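Local atomic coordinates of Lys-gingipain W83 (Porphyromonas gingivalis, PDB entry 3M1H), a protein that cleaves peptide bonds after lysine as a secreted cysteine protease and possible virulence factor, and is represented here by its K3 cleaved adhesin domain. Residues A[4-9]-A[16-21]; A[38-43]-A[47-52]. One frame throughout, in Å; residues are numbered along the deposited sequence.

Contact 1: A[4-9]-A[16-21]; sequences EVLNED and ASWKTI. With NA (sodium ion), chain I; NA (sodium ion), chain G; CA (calcium ion), chain F.
Leu6 and Glu8 of the strand in 4-9 converge on one carbon of the Trp18 indole. Leu6 CD2 and Glu8 CB each lie 3.7 Å from Trp18 CZ2, and Glu8 CG follows the ring toward CE2. This is the tight part, small and apolar. Leu6 and Trp18 arrive from opposite directions, whereas Glu8 slides past the indole with its carboxylate plane nearly perpendicular (86°) to the ring. The Glu8 chain leaves with CG anti to the backbone N (chi1 -173°) and then bends at chi2 (49°), which runs CB and CG past the CZ2 corner of the indole and turns the carboxylate away from it. Beyond this hydrophobic patch the contact is watery. Water 2 lies in the indole plane, accepts a hydrogen bond from Trp18 NE1 (3.0 Å) and donates one to Glu8 OE1 (2.7 Å), linking the segments where they do not touch directly; the other oxygen, Glu8 OE2, is held by the backbone N of Phe10. Asn7, pointing away from Trp18, gives its backbone O to a sodium ion (2.4 Å) that also binds waters 1, 3, 4 and 6. A second sodium is held by Ala16 O and Trp18 O on the far side of the tryptophan, and Asp9 O binds calcium (2.4 Å) together with Glu11, Ser46, Ile48 and Asp171. Strand 4-8 pairs with strand 167-177, where a classic beta bulge sets Val5 and Leu6 together opposite Ile175. Strand 19-22 is an edge strand of the other five-stranded sheet, beside 65-69. Trp18, just ahead of it, meets Phe10 edge-to-face and packs on Leu68 and Pro71, joining the two sheets of the beta jelly roll.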
# COMPACT_ATOMS: atom_id res chain seq x y z
N GLU A 4 14.79 -5.85 14.25
CA GLU A 4 14.10 -5.33 13.08
C GLU A 4 14.98 -5.57 11.89
O GLU A 4 16.18 -5.30 11.92
CB GLU A 4 13.81 -3.83 13.20
CG GLU A 4 12.87 -3.46 14.30
CD GLU A 4 12.48 -2.00 14.29
OE1 GLU A 4 13.07 -1.20 13.52
OE2 GLU A 4 11.56 -1.68 15.06
N VAL A 5 14.40 -6.12 10.84
CA VAL A 5 15.11 -6.30 9.58
C VAL A 5 14.66 -5.31 8.52
O VAL A 5 15.37 -5.14 7.53
CB VAL A 5 14.94 -7.75 9.04
CG1 VAL A 5 15.48 -8.76 10.07
CG2 VAL A 5 13.49 -8.04 8.67
N LEU A 6 13.52 -4.64 8.73
CA LEU A 6 13.05 -3.61 7.81
C LEU A 6 12.28 -2.58 8.63
O LEU A 6 11.55 -2.92 9.53
CB LEU A 6 12.13 -4.21 6.72
CG LEU A 6 11.87 -3.40 5.45
CD1 LEU A 6 13.16 -3.24 4.66
CD2 LEU A 6 10.77 -4.05 4.59
N ASN A 7 12.48 -1.30 8.32
CA ASN A 7 11.77 -0.22 9.00
C ASN A 7 11.79 0.93 8.03
O ASN A 7 12.79 1.65 7.88
CB ASN A 7 12.40 0.15 10.34
CG ASN A 7 11.58 1.19 11.09
OD1 ASN A 7 10.94 2.04 10.48
ND2 ASN A 7 11.58 1.11 12.41
N GLU A 8 10.67 1.09 7.32
CA GLU A 8 10.58 2.07 6.25
C GLU A 8 9.48 3.10 6.51
O GLU A 8 8.27 2.77 6.61
CB GLU A 8 10.32 1.37 4.93
CG GLU A 8 10.36 2.32 3.75
CD GLU A 8 11.62 3.18 3.78
OE1 GLU A 8 12.72 2.60 3.88
OE2 GLU A 8 11.48 4.42 3.69
N ASP A 9 9.90 4.36 6.55
CA ASP A 9 9.02 5.49 6.84
C ASP A 9 8.66 6.28 5.58
O ASP A 9 7.90 7.23 5.66
CB ASP A 9 9.60 6.43 7.93
CG ASP A 9 10.96 7.00 7.58
OD1 ASP A 9 11.34 7.04 6.39
OD2 ASP A 9 11.64 7.42 8.57
N ALA A 16 15.06 2.77 -3.61
CA ALA A 16 15.50 2.00 -4.77
C ALA A 16 15.54 0.49 -4.52
O ALA A 16 15.41 -0.28 -5.48
CB ALA A 16 16.89 2.47 -5.18
N SER A 17 15.73 0.06 -3.27
CA SER A 17 15.79 -1.35 -2.88
C SER A 17 14.40 -2.07 -2.94
O SER A 17 14.36 -3.31 -3.01
CB SER A 17 16.33 -1.45 -1.44
OG SER A 17 15.57 -0.67 -0.55
N TRP A 18 13.33 -1.28 -2.89
CA TRP A 18 11.99 -1.80 -3.05
C TRP A 18 11.65 -1.88 -4.55
O TRP A 18 12.38 -1.35 -5.40
CB TRP A 18 10.99 -0.89 -2.34
CG TRP A 18 11.02 -0.93 -0.83
CD1 TRP A 18 12.09 -0.70 0.01
CD2 TRP A 18 9.90 -1.18 0.03
NE1 TRP A 18 11.70 -0.78 1.30
CE2 TRP A 18 10.37 -1.09 1.36
CE3 TRP A 18 8.56 -1.49 -0.20
CZ2 TRP A 18 9.54 -1.26 2.47
CZ3 TRP A 18 7.74 -1.67 0.89
CH2 TRP A 18 8.23 -1.56 2.22
N LYS A 19 10.50 -2.48 -4.89
CA LYS A 19 10.10 -2.62 -6.28
C LYS A 19 8.62 -2.35 -6.42
O LYS A 19 7.82 -2.79 -5.60
CB LYS A 19 10.40 -4.04 -6.74
CG LYS A 19 9.94 -4.47 -8.08
CD LYS A 19 10.21 -6.00 -8.13
CE LYS A 19 9.89 -6.58 -9.44
NZ LYS A 19 10.41 -7.95 -9.61
N THR A 20 8.27 -1.61 -7.46
CA THR A 20 6.88 -1.45 -7.87
C THR A 20 6.60 -2.39 -9.04
O THR A 20 7.43 -2.58 -9.92
CB THR A 20 6.54 0.03 -8.25
OG1 THR A 20 7.39 0.50 -9.31
CG2 THR A 20 6.64 1.01 -7.03
N ILE A 21 5.39 -2.94 -9.04
CA ILE A 21 4.92 -3.74 -10.17
C ILE A 21 3.59 -3.14 -10.66
O ILE A 21 2.63 -3.06 -9.89
CB ILE A 21 4.71 -5.22 -9.82
CG1 ILE A 21 5.99 -5.85 -9.26
CG2 ILE A 21 4.31 -5.98 -11.09
CD1 ILE A 21 5.77 -7.25 -8.71
NA NA I . 13.63 -0.65 -7.26
NA NA G . 14.18 3.55 8.08
CA CA F . 6.09 8.45 6.65
O HOH W 1 12.04 4.14 9.29
O HOH W 2 13.42 0.02 3.60
O HOH W 3 14.00 5.90 8.72
O HOH W 4 13.07 4.42 6.47
O HOH W 5 6.77 7.84 8.84
O HOH W 6 14.60 3.11 10.42

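Contact 2: A[38-43]-A[47-52]; sequences GSSFAG and AICVSS. With CA (calcium ion), chain F.
Ser40 points toward 47-52 and brings its hydroxyl to the backbone of Ile48 and Cys49. Ser40 OG accepts a nearly straight bond from Cys49 N (2.9 Å). The chi1 of -175° sets OG trans to Ser40 N, over toward the next peptide, where it donates to Phe41 O (2.8 Å), in the carbonyl plane on a lone pair. Ile48 flanks the serine: its CD1 is 3.7 Å from Ser40 CB, with CG2 close behind. Phe41 is turned along the strand instead, presenting the edge of its ring, at CD2, to Ser51 OG 3.5 Å away, a van der Waals contact; the hydroxyl itself hydrogen-bonds to Asn169 OD1, and the same ring meets Trp167 edge-to-face. Cys49 SG rests near Phe41 O and Ala42 O, while Cys49 CB lies against Gly43 CA. Water 8 bridges the segments, accepting from Phe41 N (2.9 Å) and donating to Cys49 O and to Ser51 OG (2.8 Å). Strand 50-53, which includes Ser51, pairs with 167-177. The chemistry is thus that of a loop folded back on the residues leading into strand 50-53 through a serine bond and a bridging water. The peptide whose N-H bonds Ser40 OG carries, on its other side, Ile48 O, which binds calcium at 2.3 Å; the serine thus probably helps to fix the orientation of a metal-binding peptide.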
# COMPACT_ATOMS: atom_id res chain seq x y z
N GLY A 38 1.42 15.94 -7.20
CA GLY A 38 2.82 15.54 -7.29
C GLY A 38 3.59 15.60 -5.99
O GLY A 38 4.81 15.50 -6.00
N SER A 39 2.90 15.76 -4.87
CA SER A 39 3.49 15.75 -3.54
C SER A 39 2.70 14.75 -2.70
O SER A 39 1.51 14.55 -2.91
CB SER A 39 3.45 17.13 -2.88
OG SER A 39 2.11 17.52 -2.61
N SER A 40 3.39 14.11 -1.78
CA SER A 40 2.77 13.13 -0.90
C SER A 40 1.56 13.67 -0.16
O SER A 40 1.51 14.84 0.26
CB SER A 40 3.79 12.65 0.11
OG SER A 40 3.25 11.61 0.92
N PHE A 41 0.57 12.82 0.00
CA PHE A 41 -0.48 13.04 0.97
C PHE A 41 0.14 13.01 2.38
O PHE A 41 1.25 12.52 2.58
CB PHE A 41 -1.56 11.97 0.85
CG PHE A 41 -2.22 11.88 -0.51
CD1 PHE A 41 -2.72 13.02 -1.12
CD2 PHE A 41 -2.35 10.67 -1.17
CE1 PHE A 41 -3.31 12.95 -2.37
CE2 PHE A 41 -2.94 10.59 -2.39
CZ PHE A 41 -3.43 11.74 -2.99
N ALA A 42 -0.56 13.57 3.35
CA ALA A 42 -0.05 13.64 4.72
C ALA A 42 0.21 12.24 5.25
O ALA A 42 -0.68 11.41 5.22
CB ALA A 42 -1.05 14.36 5.61
N GLY A 43 1.45 11.99 5.68
CA GLY A 43 1.84 10.66 6.16
C GLY A 43 1.36 10.40 7.57
O GLY A 43 0.69 11.22 8.18
N ALA A 47 5.58 13.42 7.16
CA ALA A 47 5.31 14.13 5.92
C ALA A 47 4.93 13.22 4.75
O ALA A 47 4.05 13.58 3.95
CB ALA A 47 6.52 15.00 5.54
N ILE A 48 5.58 12.06 4.63
CA ILE A 48 5.42 11.24 3.41
C ILE A 48 4.81 9.88 3.71
O ILE A 48 5.19 9.21 4.66
CB ILE A 48 6.77 10.97 2.70
CG1 ILE A 48 7.59 12.26 2.58
CG2 ILE A 48 6.54 10.26 1.34
CD1 ILE A 48 6.88 13.32 1.94
N CYS A 49 3.92 9.46 2.82
CA CYS A 49 3.47 8.09 2.75
C CYS A 49 3.39 7.67 1.28
O CYS A 49 3.56 8.50 0.37
CB CYS A 49 2.12 7.93 3.45
SG CYS A 49 0.76 8.86 2.69
N VAL A 50 3.17 6.37 1.04
CA VAL A 50 3.14 5.84 -0.30
C VAL A 50 1.71 5.44 -0.59
O VAL A 50 1.04 4.93 0.31
CB VAL A 50 4.15 4.69 -0.49
CG1 VAL A 50 3.81 3.47 0.39
CG2 VAL A 50 4.29 4.33 -1.98
N SER A 51 1.27 5.72 -1.83
CA SER A 51 -0.17 5.71 -2.14
C SER A 51 -0.44 5.10 -3.50
O SER A 51 0.39 5.20 -4.41
CB SER A 51 -0.70 7.15 -2.12
OG SER A 51 -0.28 7.81 -0.91
N SER A 52 -1.63 4.50 -3.64
CA SER A 52 -2.07 3.94 -4.92
C SER A 52 -3.53 4.33 -5.18
O SER A 52 -4.32 4.35 -4.27
CB SER A 52 -1.85 2.45 -4.94
OG SER A 52 -2.36 1.79 -6.13
CA CA F . 6.09 8.45 6.65
O HOH W 7 2.97 15.49 2.65
O HOH W 8 1.30 10.14 -0.93
O HOH W 5 6.77 7.84 8.84

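Overall arrangement
Both contacts meet at the same calcium ion, to which Asp9 of contact 1 and Ile48 of contact 2 each give a backbone oxygen, and water 5 is common to both. Their centres lie 16 Å apart, and both reach the sheet containing strand 167-177. Contact 1 spans from that sheet to the start of the second one through a buried indole, apolar carbons and a bridging water, with no exposed residue among those touching. Contact 2 is local, a loop laid on the residues leading into its strand; it runs from exposed Ala42 and Ala47 to buried Cys49 and Ser51 and relies on a serine hydroxyl bonded to backbone, a bridging water and the edge of one aromatic ring.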